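Local coordinates for cupin 2, conserved barrel domain protein (Shewanella frigidimarina NCIMB 400, PDB 3D82) that binds a nickel ion inside a small cupin beta-barrel and forms a two-chain assembly, though its biochemical role has not been established, at residues F16-P22 with V36-F42; D30-V36 with I96-R102; T50-V56 with E76-K82; T60-R66 with V84-A90. All coordinates share one frame; numbering follows the deposited sequence.

Interaction 1 of 4, residues F16-P22 with V36-F42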
# COMPACT_ATOMS: atom_id res chain seq x y z
N PHE D 16 -7.95 -9.47 -14.65
CA PHE D 16 -7.05 -10.53 -15.10
C PHE D 16 -7.07 -11.76 -14.19
O PHE D 16 -7.32 -11.65 -12.98
CB PHE D 16 -5.62 -9.98 -15.20
CG PHE D 16 -5.01 -9.63 -13.87
CD1 PHE D 16 -5.23 -8.38 -13.28
CD2 PHE D 16 -4.20 -10.55 -13.19
CE1 PHE D 16 -4.67 -8.07 -12.04
CE2 PHE D 16 -3.63 -10.25 -11.95
CZ PHE D 16 -3.85 -9.01 -11.38
N ASN D 17 -6.83 -12.92 -14.80
CA ASN D 17 -6.69 -14.18 -14.08
C ASN D 17 -5.30 -14.79 -14.19
O ASN D 17 -5.01 -15.72 -13.44
CB ASN D 17 -7.78 -15.15 -14.54
CG ASN D 17 -9.18 -14.74 -14.07
OD1 ASN D 17 -9.34 -14.12 -13.00
ND2 ASN D 17 -10.19 -15.09 -14.84
N GLN D 18 -4.43 -14.27 -15.07
CA GLN D 18 -3.08 -14.79 -15.25
C GLN D 18 -2.26 -14.61 -14.00
O GLN D 18 -2.24 -13.52 -13.43
CB GLN D 18 -2.37 -14.08 -16.41
CG GLN D 18 -0.94 -14.60 -16.71
CD GLN D 18 -0.90 -16.05 -17.12
OE1 GLN D 18 -1.58 -16.44 -18.06
NE2 GLN D 18 -0.07 -16.84 -16.44
N HIS D 19 -1.57 -15.68 -13.60
CA HIS D 19 -0.76 -15.69 -12.40
C HIS D 19 0.66 -15.21 -12.68
O HIS D 19 1.11 -15.22 -13.84
CB HIS D 19 -0.75 -17.10 -11.79
CG HIS D 19 -2.03 -17.50 -11.11
ND1 HIS D 19 -2.16 -18.68 -10.41
CD2 HIS D 19 -3.20 -16.83 -10.95
CE1 HIS D 19 -3.37 -18.74 -9.90
NE2 HIS D 19 -4.02 -17.63 -10.20
N TRP D 20 1.33 -14.77 -11.61
CA TRP D 20 2.75 -14.31 -11.62
C TRP D 20 3.10 -13.24 -12.67
O TRP D 20 4.23 -13.16 -13.17
CB TRP D 20 3.67 -15.53 -11.82
CG TRP D 20 3.51 -16.62 -10.81
CD1 TRP D 20 2.94 -17.84 -11.01
CD2 TRP D 20 3.93 -16.58 -9.46
NE1 TRP D 20 2.99 -18.58 -9.85
CE2 TRP D 20 3.59 -17.84 -8.88
CE3 TRP D 20 4.58 -15.62 -8.66
CZ2 TRP D 20 3.86 -18.15 -7.54
CZ3 TRP D 20 4.84 -15.93 -7.33
CH2 TRP D 20 4.49 -17.19 -6.79
N SER D 21 2.11 -12.41 -13.00
CA SER D 21 2.21 -11.41 -14.05
C SER D 21 1.72 -10.11 -13.46
O SER D 21 0.52 -9.84 -13.50
CB SER D 21 1.42 -11.85 -15.26
OG SER D 21 1.95 -13.05 -15.72
N PRO D 22 2.65 -9.34 -12.83
CA PRO D 22 2.23 -8.11 -12.17
C PRO D 22 1.66 -7.06 -13.11
O PRO D 22 2.17 -6.86 -14.20
CB PRO D 22 3.52 -7.63 -11.45
CG PRO D 22 4.40 -8.83 -11.39
CD PRO D 22 4.09 -9.60 -12.63
N VAL D 36 -0.73 -8.61 -8.35
CA VAL D 36 -0.36 -9.93 -8.84
C VAL D 36 -1.29 -11.00 -8.22
O VAL D 36 -1.72 -10.86 -7.06
CB VAL D 36 1.13 -10.29 -8.48
CG1 VAL D 36 1.73 -11.25 -9.50
CG2 VAL D 36 2.04 -9.05 -8.36
N LYS D 37 -1.61 -12.02 -9.01
CA LYS D 37 -2.31 -13.21 -8.53
C LYS D 37 -1.23 -14.30 -8.54
O LYS D 37 -0.55 -14.48 -9.55
CB LYS D 37 -3.50 -13.57 -9.42
CG LYS D 37 -4.67 -12.61 -9.21
CD LYS D 37 -5.84 -12.90 -10.11
CE LYS D 37 -6.98 -11.95 -9.81
NZ LYS D 37 -8.25 -12.34 -10.55
N VAL D 38 -1.04 -14.99 -7.41
CA VAL D 38 0.01 -16.02 -7.28
C VAL D 38 -0.54 -17.33 -6.71
O VAL D 38 -1.47 -17.33 -5.91
CB VAL D 38 1.20 -15.49 -6.44
CG1 VAL D 38 1.82 -14.26 -7.10
CG2 VAL D 38 0.80 -15.17 -5.00
N GLU D 39 0.03 -18.45 -7.17
CA GLU D 39 -0.32 -19.78 -6.66
C GLU D 39 0.86 -20.72 -6.93
O GLU D 39 1.45 -20.65 -8.00
CB GLU D 39 -1.61 -20.31 -7.28
CG GLU D 39 -2.11 -21.59 -6.60
CD GLU D 39 -3.48 -22.06 -7.05
OE1 GLU D 39 -4.25 -21.27 -7.64
OE2 GLU D 39 -3.80 -23.23 -6.79
N GLY D 40 1.20 -21.57 -5.98
CA GLY D 40 2.37 -22.44 -6.10
C GLY D 40 3.59 -21.66 -5.68
O GLY D 40 3.48 -20.64 -4.98
N GLU D 41 4.75 -22.11 -6.13
CA GLU D 41 6.04 -21.52 -5.76
C GLU D 41 6.69 -20.69 -6.85
O GLU D 41 6.57 -21.02 -8.03
CB GLU D 41 7.02 -22.64 -5.40
CG GLU D 41 6.52 -23.52 -4.25
CD GLU D 41 7.56 -24.51 -3.75
OE1 GLU D 41 8.78 -24.30 -3.96
OE2 GLU D 41 7.12 -25.49 -3.12
N PHE D 42 7.43 -19.66 -6.45
CA PHE D 42 8.20 -18.83 -7.36
C PHE D 42 9.62 -19.46 -7.39
O PHE D 42 9.76 -20.68 -7.27
CB PHE D 42 8.16 -17.35 -6.89
CG PHE D 42 8.56 -16.32 -7.96
CD1 PHE D 42 7.93 -16.28 -9.21
CD2 PHE D 42 9.55 -15.37 -7.70
CE1 PHE D 42 8.31 -15.34 -10.20
CE2 PHE D 42 9.94 -14.42 -8.67
CZ PHE D 42 9.31 -14.41 -9.92
O HOH W 1 -0.64 -11.94 -12.00
O HOH W 2 -0.03 -20.42 -10.52
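The indole of Trp20 is sandwiched between Val38 and Phe42. On one face Val38 CG1 sits 3.7 Å from the centroid of the six-membered ring of Trp20, a CH-pi contact made from above the ring. Phe42 approaches the opposite face, its CD1 over the rim near Trp20 CE3 (3.5 Å); the planes are 20° apart but slid so far that the rings hardly overlap. At the indole edge Trp20 NE1 gives a weak hydrogen bond to Glu39 O (3.2 Å). The main chain fixes the residue more firmly, since Trp20 N donates to Lys37 O at 2.8 Å.

The Lys37 chain, with every torsion beyond chi1 near 180°, stretches past the Phe16 ring, CG lying 3.8 Å from Phe16 CE2, and brings NZ to Phe16 O (2.7 Å), in the plane of that carbonyl. Asn17 OD1 is a second acceptor and Phe13 O a third, so three oxygens share the ammonium group of this buried residue, Asn17 OD1 only weakly. His19 crosses Lys37 at roughly a right angle, CD2 against CB, while its NE2 bonds to Glu93. One water joins Gln18 O, Ser21 N and Lys37 N.

The loop 16-22 thus lies against the end of strand 31-39, where the chain turns a corner at Gly40 and crosses between the two sheets of the cupin barrel.

Interaction 2 of 4, residues D30-V36 with I96-R102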
# COMPACT_ATOMS: atom_id res chain seq x y z
N ASP D 30 9.02 7.75 -9.14
CA ASP D 30 9.64 6.66 -9.91
C ASP D 30 9.33 5.25 -9.36
O ASP D 30 10.08 4.31 -9.61
CB ASP D 30 11.16 6.91 -10.05
CG ASP D 30 11.91 6.99 -8.70
OD1 ASP D 30 11.27 7.29 -7.67
OD2 ASP D 30 13.15 6.82 -8.71
N TYR D 31 8.24 5.11 -8.60
CA TYR D 31 7.80 3.83 -8.04
C TYR D 31 6.50 3.37 -8.72
O TYR D 31 5.76 4.18 -9.28
CB TYR D 31 7.60 3.93 -6.52
CG TYR D 31 8.88 3.90 -5.75
CD1 TYR D 31 9.79 4.97 -5.81
CD2 TYR D 31 9.21 2.80 -4.94
CE1 TYR D 31 11.01 4.93 -5.10
CE2 TYR D 31 10.41 2.76 -4.21
CZ TYR D 31 11.29 3.82 -4.29
OH TYR D 31 12.47 3.76 -3.60
N GLN D 32 6.27 2.06 -8.69
CA GLN D 32 5.06 1.44 -9.24
C GLN D 32 4.37 0.57 -8.20
O GLN D 32 5.04 -0.06 -7.37
CB GLN D 32 5.42 0.60 -10.45
CG GLN D 32 5.89 1.44 -11.66
CD GLN D 32 6.29 0.60 -12.83
OE1 GLN D 32 6.87 -0.48 -12.67
NE2 GLN D 32 6.00 1.09 -14.04
N PHE D 33 3.04 0.59 -8.22
CA PHE D 33 2.18 -0.26 -7.38
C PHE D 33 1.70 -1.29 -8.38
O PHE D 33 1.17 -0.92 -9.42
CB PHE D 33 0.99 0.52 -6.81
CG PHE D 33 1.39 1.51 -5.75
CD1 PHE D 33 2.08 2.67 -6.09
CD2 PHE D 33 1.06 1.29 -4.41
CE1 PHE D 33 2.49 3.58 -5.11
CE2 PHE D 33 1.43 2.22 -3.42
CZ PHE D 33 2.17 3.36 -3.78
N LYS D 34 1.91 -2.56 -8.07
CA LYS D 34 1.60 -3.65 -9.00
C LYS D 34 0.77 -4.71 -8.30
O LYS D 34 1.12 -5.13 -7.21
CB LYS D 34 2.91 -4.28 -9.50
CG LYS D 34 3.70 -3.37 -10.44
CD LYS D 34 5.20 -3.39 -10.25
CE LYS D 34 5.93 -4.54 -10.83
NZ LYS D 34 7.42 -4.39 -10.50
N LEU D 35 -0.28 -5.17 -8.98
CA LEU D 35 -1.14 -6.24 -8.48
C LEU D 35 -0.72 -7.53 -9.13
O LEU D 35 -0.41 -7.55 -10.32
CB LEU D 35 -2.61 -5.96 -8.76
CG LEU D 35 -3.22 -4.74 -8.06
CD1 LEU D 35 -4.71 -4.77 -8.32
CD2 LEU D 35 -2.93 -4.67 -6.56
N VAL D 36 -0.73 -8.61 -8.35
CA VAL D 36 -0.36 -9.93 -8.84
C VAL D 36 -1.29 -11.00 -8.22
O VAL D 36 -1.72 -10.86 -7.06
CB VAL D 36 1.13 -10.29 -8.48
CG1 VAL D 36 1.73 -11.25 -9.50
CG2 VAL D 36 2.04 -9.05 -8.36
N ILE D 96 -2.00 -10.24 -4.23
CA ILE D 96 -0.99 -9.38 -3.63
C ILE D 96 -0.76 -8.08 -4.38
O ILE D 96 -1.14 -7.94 -5.55
CB ILE D 96 0.37 -10.11 -3.46
CG1 ILE D 96 1.04 -10.44 -4.82
CG2 ILE D 96 0.17 -11.38 -2.66
CD1 ILE D 96 2.47 -10.99 -4.73
N MSE D 97 -0.13 -7.16 -3.66
CA MSE D 97 0.31 -5.90 -4.20
C MSE D 97 1.80 -5.77 -3.87
O MSE D 97 2.21 -6.03 -2.74
CB MSE D 97 -0.47 -4.69 -3.66
CG MSE D 97 -0.01 -3.40 -4.34
SE MSE D 97 -1.26 -1.96 -4.25
CE MSE D 97 -1.02 -1.57 -2.41
N ILE D 98 2.59 -5.43 -4.88
CA ILE D 98 4.03 -5.20 -4.76
C ILE D 98 4.30 -3.74 -5.07
O ILE D 98 3.70 -3.19 -6.01
CB ILE D 98 4.85 -6.08 -5.72
CG1 ILE D 98 4.73 -7.55 -5.36
CG2 ILE D 98 6.34 -5.72 -5.67
CD1 ILE D 98 5.25 -8.46 -6.53
N ILE D 99 5.17 -3.12 -4.28
CA ILE D 99 5.57 -1.74 -4.46
C ILE D 99 7.09 -1.71 -4.51
O ILE D 99 7.76 -2.26 -3.61
CB ILE D 99 5.05 -0.80 -3.34
CG1 ILE D 99 3.55 -1.00 -3.08
CG2 ILE D 99 5.35 0.68 -3.72
CD1 ILE D 99 3.03 -0.24 -1.85
N GLU D 100 7.62 -1.12 -5.57
CA GLU D 100 9.06 -1.02 -5.78
C GLU D 100 9.36 -0.03 -6.91
O GLU D 100 8.45 0.29 -7.69
CB GLU D 100 9.63 -2.42 -6.12
CG GLU D 100 9.08 -3.05 -7.43
CD GLU D 100 9.48 -4.52 -7.58
OE1 GLU D 100 10.33 -5.01 -6.79
OE2 GLU D 100 8.96 -5.18 -8.50
N PRO D 101 10.63 0.42 -7.03
CA PRO D 101 11.00 1.36 -8.09
C PRO D 101 10.73 0.80 -9.47
O PRO D 101 10.71 -0.42 -9.63
CB PRO D 101 12.51 1.54 -7.91
CG PRO D 101 12.77 1.21 -6.51
CD PRO D 101 11.81 0.10 -6.19
N ARG D 102 10.49 1.70 -10.42
CA ARG D 102 10.29 1.32 -11.81
C ARG D 102 11.63 0.83 -12.36
O ARG D 102 12.71 1.37 -12.05
CB ARG D 102 9.78 2.51 -12.65
CG ARG D 102 9.57 2.15 -14.10
CD ARG D 102 8.73 3.15 -14.83
NE ARG D 102 8.45 2.72 -16.20
CZ ARG D 102 7.61 3.33 -17.04
NH1 ARG D 102 6.94 4.44 -16.68
NH2 ARG D 102 7.44 2.84 -18.27
OXT ARG D 102 11.63 -0.15 -13.11
O HOH W 3 13.46 4.02 -10.62
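The phenyl ring of Phe33 lies beneath Ile99, whose CG2 stands 4.1 Å from the ring centroid and almost on the normal. Ile99 CD1 reaches further round to Phe33 CE2 at 3.3 Å, and the selenium of Met97, a selenomethionine here, approaches the same ring in its plane, 4.0 Å from Phe33 CD2, as an edge-on Met-aromatic contact. Leu35 CD2 extends this apolar face by resting on Met97 CB. The framework is an antiparallel pair of strands, 31-39 and 93-101, at the middle of the larger sheet of the cupin barrel, with their short segments running at 157°. Across the dimer interface Phe33 and Ile99 pack on Ile99 and Phe33 of the second subunit, so this side of the sheet forms part of the subunit contact.

The other face carries Val36, Ile96 and Ile98, the last touching Val36 CG2 through CD1. Paired main-chain bonds join Lys34 with Ile98 and Val36 with Ile96. Toward the chain end, Pro101 CG lies over the Tyr31 ring in a CH-pi contact, and Tyr31 OH bonds to Asn29 of the second subunit. Beyond it Arg102 N donates to Asp30 O, and Gln32 NE2 lies over one face of the Arg102 guanidinium, the amide and guanidinium planes 20° apart.

At the polar edge Lys34, bent at chi2 and chi3, crosses Glu100 at about a right angle. Its NZ forms a salt bridge of 2.6 Å with Glu100 OE2, which accepts through its anti lone pair, on the side away from OE1.

Interaction 3 of 4, residues T50-V56 with E76-K82. With NI (nickel (II) ion), chain L.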
# COMPACT_ATOMS: atom_id res chain seq x y z
N THR D 50 17.28 -2.54 -4.33
CA THR D 50 16.06 -1.98 -3.74
C THR D 50 15.35 -2.90 -2.76
O THR D 50 15.32 -4.13 -2.95
CB THR D 50 15.02 -1.54 -4.85
OG1 THR D 50 13.89 -0.91 -4.24
CG2 THR D 50 14.53 -2.74 -5.69
N ASP D 51 14.76 -2.29 -1.73
CA ASP D 51 13.82 -3.00 -0.86
C ASP D 51 12.57 -3.28 -1.75
O ASP D 51 12.36 -2.60 -2.75
CB ASP D 51 13.37 -2.18 0.32
CG ASP D 51 14.50 -1.78 1.25
OD1 ASP D 51 15.55 -2.45 1.29
OD2 ASP D 51 14.30 -0.77 1.94
N GLU D 52 11.78 -4.25 -1.35
CA GLU D 52 10.57 -4.64 -2.07
C GLU D 52 9.47 -4.89 -1.04
O GLU D 52 9.68 -5.64 -0.09
CB GLU D 52 10.82 -5.90 -2.90
CG GLU D 52 9.64 -6.34 -3.76
CD GLU D 52 9.96 -7.60 -4.54
OE1 GLU D 52 10.24 -8.62 -3.89
OE2 GLU D 52 9.92 -7.60 -5.79
N VAL D 53 8.30 -4.28 -1.25
CA VAL D 53 7.16 -4.42 -0.36
C VAL D 53 6.13 -5.39 -0.92
O VAL D 53 5.82 -5.34 -2.10
CB VAL D 53 6.52 -3.04 -0.06
CG1 VAL D 53 5.16 -3.19 0.70
CG2 VAL D 53 7.51 -2.18 0.76
N PHE D 54 5.64 -6.29 -0.06
CA PHE D 54 4.53 -7.18 -0.35
C PHE D 54 3.39 -6.83 0.60
O PHE D 54 3.61 -6.71 1.81
CB PHE D 54 4.89 -8.64 -0.08
CG PHE D 54 5.76 -9.25 -1.12
CD1 PHE D 54 7.12 -9.02 -1.11
CD2 PHE D 54 5.22 -10.11 -2.09
CE1 PHE D 54 7.94 -9.59 -2.06
CE2 PHE D 54 6.03 -10.68 -3.06
CZ PHE D 54 7.39 -10.42 -3.05
N ILE D 55 2.20 -6.65 0.04
CA ILE D 55 0.99 -6.43 0.82
C ILE D 55 0.03 -7.51 0.33
O ILE D 55 -0.20 -7.62 -0.88
CB ILE D 55 0.38 -5.04 0.59
CG1 ILE D 55 1.40 -3.93 0.92
CG2 ILE D 55 -0.89 -4.85 1.43
CD1 ILE D 55 0.90 -2.50 0.67
N VAL D 56 -0.47 -8.33 1.25
CA VAL D 56 -1.46 -9.35 0.90
C VAL D 56 -2.85 -8.72 1.03
O VAL D 56 -3.17 -8.13 2.07
CB VAL D 56 -1.31 -10.60 1.77
CG1 VAL D 56 -2.41 -11.65 1.41
CG2 VAL D 56 0.10 -11.17 1.58
N GLU D 76 -1.85 -7.66 5.87
CA GLU D 76 -0.48 -7.68 6.39
C GLU D 76 0.52 -7.38 5.28
O GLU D 76 0.26 -7.67 4.11
CB GLU D 76 -0.14 -9.00 7.07
CG GLU D 76 -1.12 -9.37 8.17
CD GLU D 76 -0.75 -10.61 8.95
OE1 GLU D 76 -0.16 -11.54 8.36
OE2 GLU D 76 -1.11 -10.66 10.15
N MSE D 77 1.66 -6.81 5.68
CA MSE D 77 2.75 -6.47 4.78
C MSE D 77 4.11 -6.81 5.36
O MSE D 77 4.29 -6.96 6.60
CB MSE D 77 2.73 -4.98 4.39
CG MSE D 77 2.98 -4.00 5.51
SE MSE D 77 3.21 -2.15 4.95
CE MSE D 77 5.02 -2.27 4.18
N TYR D 78 5.08 -6.85 4.46
CA TYR D 78 6.48 -7.13 4.79
C TYR D 78 7.38 -6.42 3.79
O TYR D 78 7.07 -6.39 2.61
CB TYR D 78 6.74 -8.65 4.75
CG TYR D 78 8.05 -9.04 5.37
CD1 TYR D 78 8.15 -9.26 6.75
CD2 TYR D 78 9.21 -9.15 4.60
CE1 TYR D 78 9.39 -9.61 7.34
CE2 TYR D 78 10.45 -9.50 5.17
CZ TYR D 78 10.54 -9.74 6.54
OH TYR D 78 11.77 -10.08 7.08
N VAL D 79 8.51 -5.88 4.27
CA VAL D 79 9.51 -5.23 3.43
C VAL D 79 10.69 -6.19 3.27
O VAL D 79 11.31 -6.55 4.25
CB VAL D 79 10.04 -3.92 4.07
CG1 VAL D 79 11.04 -3.25 3.15
CG2 VAL D 79 8.88 -2.97 4.41
N ILE D 80 10.98 -6.62 2.03
CA ILE D 80 12.13 -7.50 1.77
C ILE D 80 13.34 -6.57 1.66
O ILE D 80 13.38 -5.78 0.73
CB ILE D 80 12.01 -8.30 0.45
CG1 ILE D 80 10.71 -9.12 0.35
CG2 ILE D 80 13.25 -9.22 0.30
CD1 ILE D 80 10.60 -10.26 1.26
N PRO D 81 14.30 -6.61 2.62
CA PRO D 81 15.45 -5.69 2.44
C PRO D 81 16.27 -6.03 1.19
O PRO D 81 16.30 -7.21 0.76
CB PRO D 81 16.26 -5.88 3.72
CG PRO D 81 15.33 -6.54 4.69
CD PRO D 81 14.48 -7.42 3.84
N LYS D 82 16.87 -5.02 0.57
CA LYS D 82 17.66 -5.23 -0.66
C LYS D 82 18.76 -6.28 -0.46
O LYS D 82 19.33 -6.38 0.62
CB LYS D 82 18.29 -3.93 -1.19
CG LYS D 82 19.29 -3.24 -0.31
CD LYS D 82 19.84 -2.02 -1.02
CE LYS D 82 20.94 -1.35 -0.20
NZ LYS D 82 21.65 -0.32 -0.99
NI NI L . 11.14 -10.40 -5.28
O HOH W 4 14.45 -6.56 -1.96
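Glu52 and Ile80 are joined by two main-chain hydrogen bonds, and the one from Ile80 N to Glu52 O is only 2.7 Å long. From this anchored backbone the Glu52 side chain reaches out fully extended, CG opposite the backbone N (chi1 -177°), and places OE1 2.4 Å from the nickel ion, with OE2 farther off at 3.1 Å. His45, His47 and His86 supply the other protein ligands. Glu52 OE2 also lies close to the carboxylate of Glu100.

At the start of the segment Asp51 OD1 accepts from Lys82 N at 3.0 Å through its anti lone pair, tying the loop at Pro81 and Lys82 to the start of the other segment. The second oxygen, Asp51 OD2, is taken by Asn29 of the second subunit. Further along, Phe54 and Tyr78 exchange two more main-chain bonds.

These bonds make strands 52-56 and 76-80 an antiparallel pair at one side of the larger sheet of the cupin barrel. Glu76 and Met77 continue the ladder onto a strand of the second subunit.

Packing differs on the two faces. With Glu52 lie Phe54 and Ile80, crossing at a slant so that Ile80 CG1 comes 3.7 Å from Phe54 CE1 within the barrel. The other face holds Val53, Ile55, Met77 and Val79: Met77, bent at chi3, brings its CE methyl 3.6 Å from Val53 CG1, its CB rests beside Ile55 CG1, and Val79 CG2 meets Val53 CG2.

Interaction 4 of 4, residues T60-R66 with V84-A90. With NI (nickel (II) ion), chain L.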
# COMPACT_ATOMS: atom_id res chain seq x y z
N THR D 60 -3.49 -16.22 1.67
CA THR D 60 -2.32 -16.41 2.51
C THR D 60 -1.09 -16.58 1.64
O THR D 60 -1.08 -17.42 0.73
CB THR D 60 -2.48 -17.66 3.40
OG1 THR D 60 -3.67 -17.51 4.18
CG2 THR D 60 -1.27 -17.83 4.34
N LEU D 61 -0.06 -15.80 1.94
CA LEU D 61 1.22 -15.84 1.26
C LEU D 61 2.29 -16.29 2.24
O LEU D 61 2.28 -15.88 3.39
CB LEU D 61 1.59 -14.45 0.74
CG LEU D 61 2.88 -14.35 -0.10
CD1 LEU D 61 2.67 -15.03 -1.47
CD2 LEU D 61 3.30 -12.91 -0.26
N GLN D 62 3.19 -17.15 1.77
CA GLN D 62 4.40 -17.54 2.49
C GLN D 62 5.56 -16.96 1.71
O GLN D 62 5.48 -16.86 0.49
CB GLN D 62 4.55 -19.05 2.54
CG GLN D 62 3.43 -19.76 3.24
CD GLN D 62 3.57 -21.26 3.12
OE1 GLN D 62 3.09 -21.87 2.14
NE2 GLN D 62 4.30 -21.86 4.07
N ILE D 63 6.60 -16.49 2.41
CA ILE D 63 7.84 -16.05 1.75
C ILE D 63 8.95 -16.84 2.42
O ILE D 63 9.14 -16.75 3.65
CB ILE D 63 8.12 -14.55 1.84
CG1 ILE D 63 6.91 -13.73 1.36
CG2 ILE D 63 9.37 -14.21 0.99
CD1 ILE D 63 7.11 -12.23 1.37
N ALA D 64 9.63 -17.66 1.62
CA ALA D 64 10.74 -18.46 2.12
C ALA D 64 12.02 -17.62 2.07
O ALA D 64 12.22 -16.85 1.12
CB ALA D 64 10.91 -19.72 1.30
N PHE D 65 12.82 -17.72 3.13
CA PHE D 65 14.16 -17.14 3.17
C PHE D 65 15.10 -18.31 3.34
O PHE D 65 14.65 -19.41 3.64
CB PHE D 65 14.28 -16.09 4.28
CG PHE D 65 13.38 -14.92 4.07
CD1 PHE D 65 12.09 -14.91 4.60
CD2 PHE D 65 13.78 -13.86 3.26
CE1 PHE D 65 11.23 -13.83 4.37
CE2 PHE D 65 12.91 -12.77 3.01
CZ PHE D 65 11.63 -12.76 3.57
N ARG D 66 16.39 -18.08 3.14
CA ARG D 66 17.37 -19.17 3.25
C ARG D 66 17.55 -19.79 4.64
O ARG D 66 18.01 -20.93 4.74
CB ARG D 66 18.73 -18.71 2.72
CG ARG D 66 18.74 -18.42 1.24
CD ARG D 66 18.40 -19.66 0.42
NE ARG D 66 18.67 -19.45 -0.98
CZ ARG D 66 18.48 -20.37 -1.93
NH1 ARG D 66 17.98 -21.58 -1.66
NH2 ARG D 66 18.79 -20.05 -3.17
N VAL D 84 18.42 -9.48 -0.15
CA VAL D 84 18.01 -10.64 0.62
C VAL D 84 17.27 -11.60 -0.34
O VAL D 84 16.29 -11.20 -0.98
CB VAL D 84 17.15 -10.21 1.86
CG1 VAL D 84 16.58 -11.43 2.59
CG2 VAL D 84 18.00 -9.34 2.79
N GLU D 85 17.82 -12.81 -0.50
CA GLU D 85 17.17 -13.86 -1.29
C GLU D 85 15.87 -14.31 -0.68
O GLU D 85 15.80 -14.56 0.53
CB GLU D 85 18.03 -15.12 -1.43
CG GLU D 85 18.96 -15.13 -2.57
CD GLU D 85 19.52 -16.52 -2.79
OE1 GLU D 85 20.27 -17.00 -1.93
OE2 GLU D 85 19.19 -17.12 -3.84
N HIS D 86 14.87 -14.51 -1.53
CA HIS D 86 13.56 -14.92 -1.09
C HIS D 86 12.79 -15.66 -2.18
O HIS D 86 13.10 -15.51 -3.37
CB HIS D 86 12.78 -13.69 -0.61
CG HIS D 86 12.67 -12.63 -1.65
ND1 HIS D 86 13.73 -11.81 -2.00
CD2 HIS D 86 11.63 -12.25 -2.43
CE1 HIS D 86 13.35 -10.99 -2.95
NE2 HIS D 86 12.08 -11.22 -3.22
N LYS D 87 11.80 -16.44 -1.77
CA LYS D 87 10.96 -17.22 -2.69
C LYS D 87 9.49 -17.17 -2.20
O LYS D 87 9.13 -17.88 -1.24
CB LYS D 87 11.46 -18.65 -2.78
CG LYS D 87 10.73 -19.51 -3.79
CD LYS D 87 11.32 -20.91 -3.90
CE LYS D 87 11.01 -21.77 -2.69
NZ LYS D 87 11.44 -23.19 -2.92
N PRO D 88 8.67 -16.28 -2.79
CA PRO D 88 7.26 -16.28 -2.43
C PRO D 88 6.56 -17.57 -2.88
O PRO D 88 6.94 -18.15 -3.89
CB PRO D 88 6.69 -15.07 -3.18
CG PRO D 88 7.86 -14.23 -3.49
CD PRO D 88 8.98 -15.19 -3.72
N MSE D 89 5.58 -18.00 -2.09
CA MSE D 89 4.80 -19.22 -2.33
C MSE D 89 3.38 -19.03 -1.80
O MSE D 89 3.19 -18.33 -0.81
CB MSE D 89 5.39 -20.40 -1.57
CG MSE D 89 6.86 -20.63 -1.74
SE MSE D 89 7.43 -21.97 -0.51
CE MSE D 89 7.24 -21.00 1.20
N ALA D 90 2.42 -19.71 -2.43
CA ALA D 90 1.02 -19.69 -2.01
C ALA D 90 0.39 -21.07 -2.26
O ALA D 90 0.45 -21.57 -3.36
CB ALA D 90 0.27 -18.61 -2.75
NI NI L . 11.14 -10.40 -5.28
O HOH W 5 17.38 -15.48 2.43
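Phe65 and Ile63 both pack against the CB of His86: Phe65 CE2 approaches it at 3.7 Å and Ile63 CG2 at 3.8 Å. Beyond that CB the imidazole leads away from strand 60-65 and binds the nickel ion through NE2 at 2.4 Å. At chi1 57°, CG lies between the backbone N and the carbonyl carbon, a turn that directs the ring to the metal. Its rotation is steadied by the other ring nitrogen, ND1, which donates to Val84 O (2.8 Å), nearly in the ring plane. Val84 CG1 touches Phe65 CD2.

Behind this first shell, strands 60-65 and 86-90 pair in antiparallel fashion within the smaller sheet of the cupin barrel. Two bonds link Ala64 with Lys87 and two link Gln62 with Met89. On the face turned from the metal, Met89 bends at chi3 so that its CE settles 3.6 Å from Gln62 CB and close to Ala64 CB.

Arg66 and Glu85 close the end of the pair. The arginine grips the carboxylate side-on, NE to OE1 at 3.1 Å and NH2 to OE2 at 3.0 Å. Both oxygens lie near the guanidinium plane but are approached from above the carboxylate plane, the two planes being 58° apart. Trp44 adds a cation-pi contact to Arg66, and a water bridges Arg66 N and Glu85 O.

Because ND1 carries the proton given to Val84 O, NE2 can present its lone pair to the nickel, and the carbonyl probably makes the imidazole a stronger electron donor.

Overall arrangement
Interactions 3 and 4 meet at the nickel ion: Glu52 OE1 and His86 NE2 are 3.3 Å apart as fellow ligands, and Ile80 of interaction 3 packs on both His86 and Phe65 of interaction 4. Interaction 2 adjoins interaction 3 in the larger sheet, where Met97 N lies 2.8 Å from Ile55 O and Glu100 OE1 comes 2.8 Å from Glu52 OE2, so its polar edge borders the metal site. Interaction 1 shares Val36 with interaction 2 and reaches interaction 4 through Gly40 N to Ala90 O (2.7 Å), linking the two sheets. Its centre is about 17 Å from that of interaction 3, yet the side chain of Phe42 lies about 5 Å from the nickel.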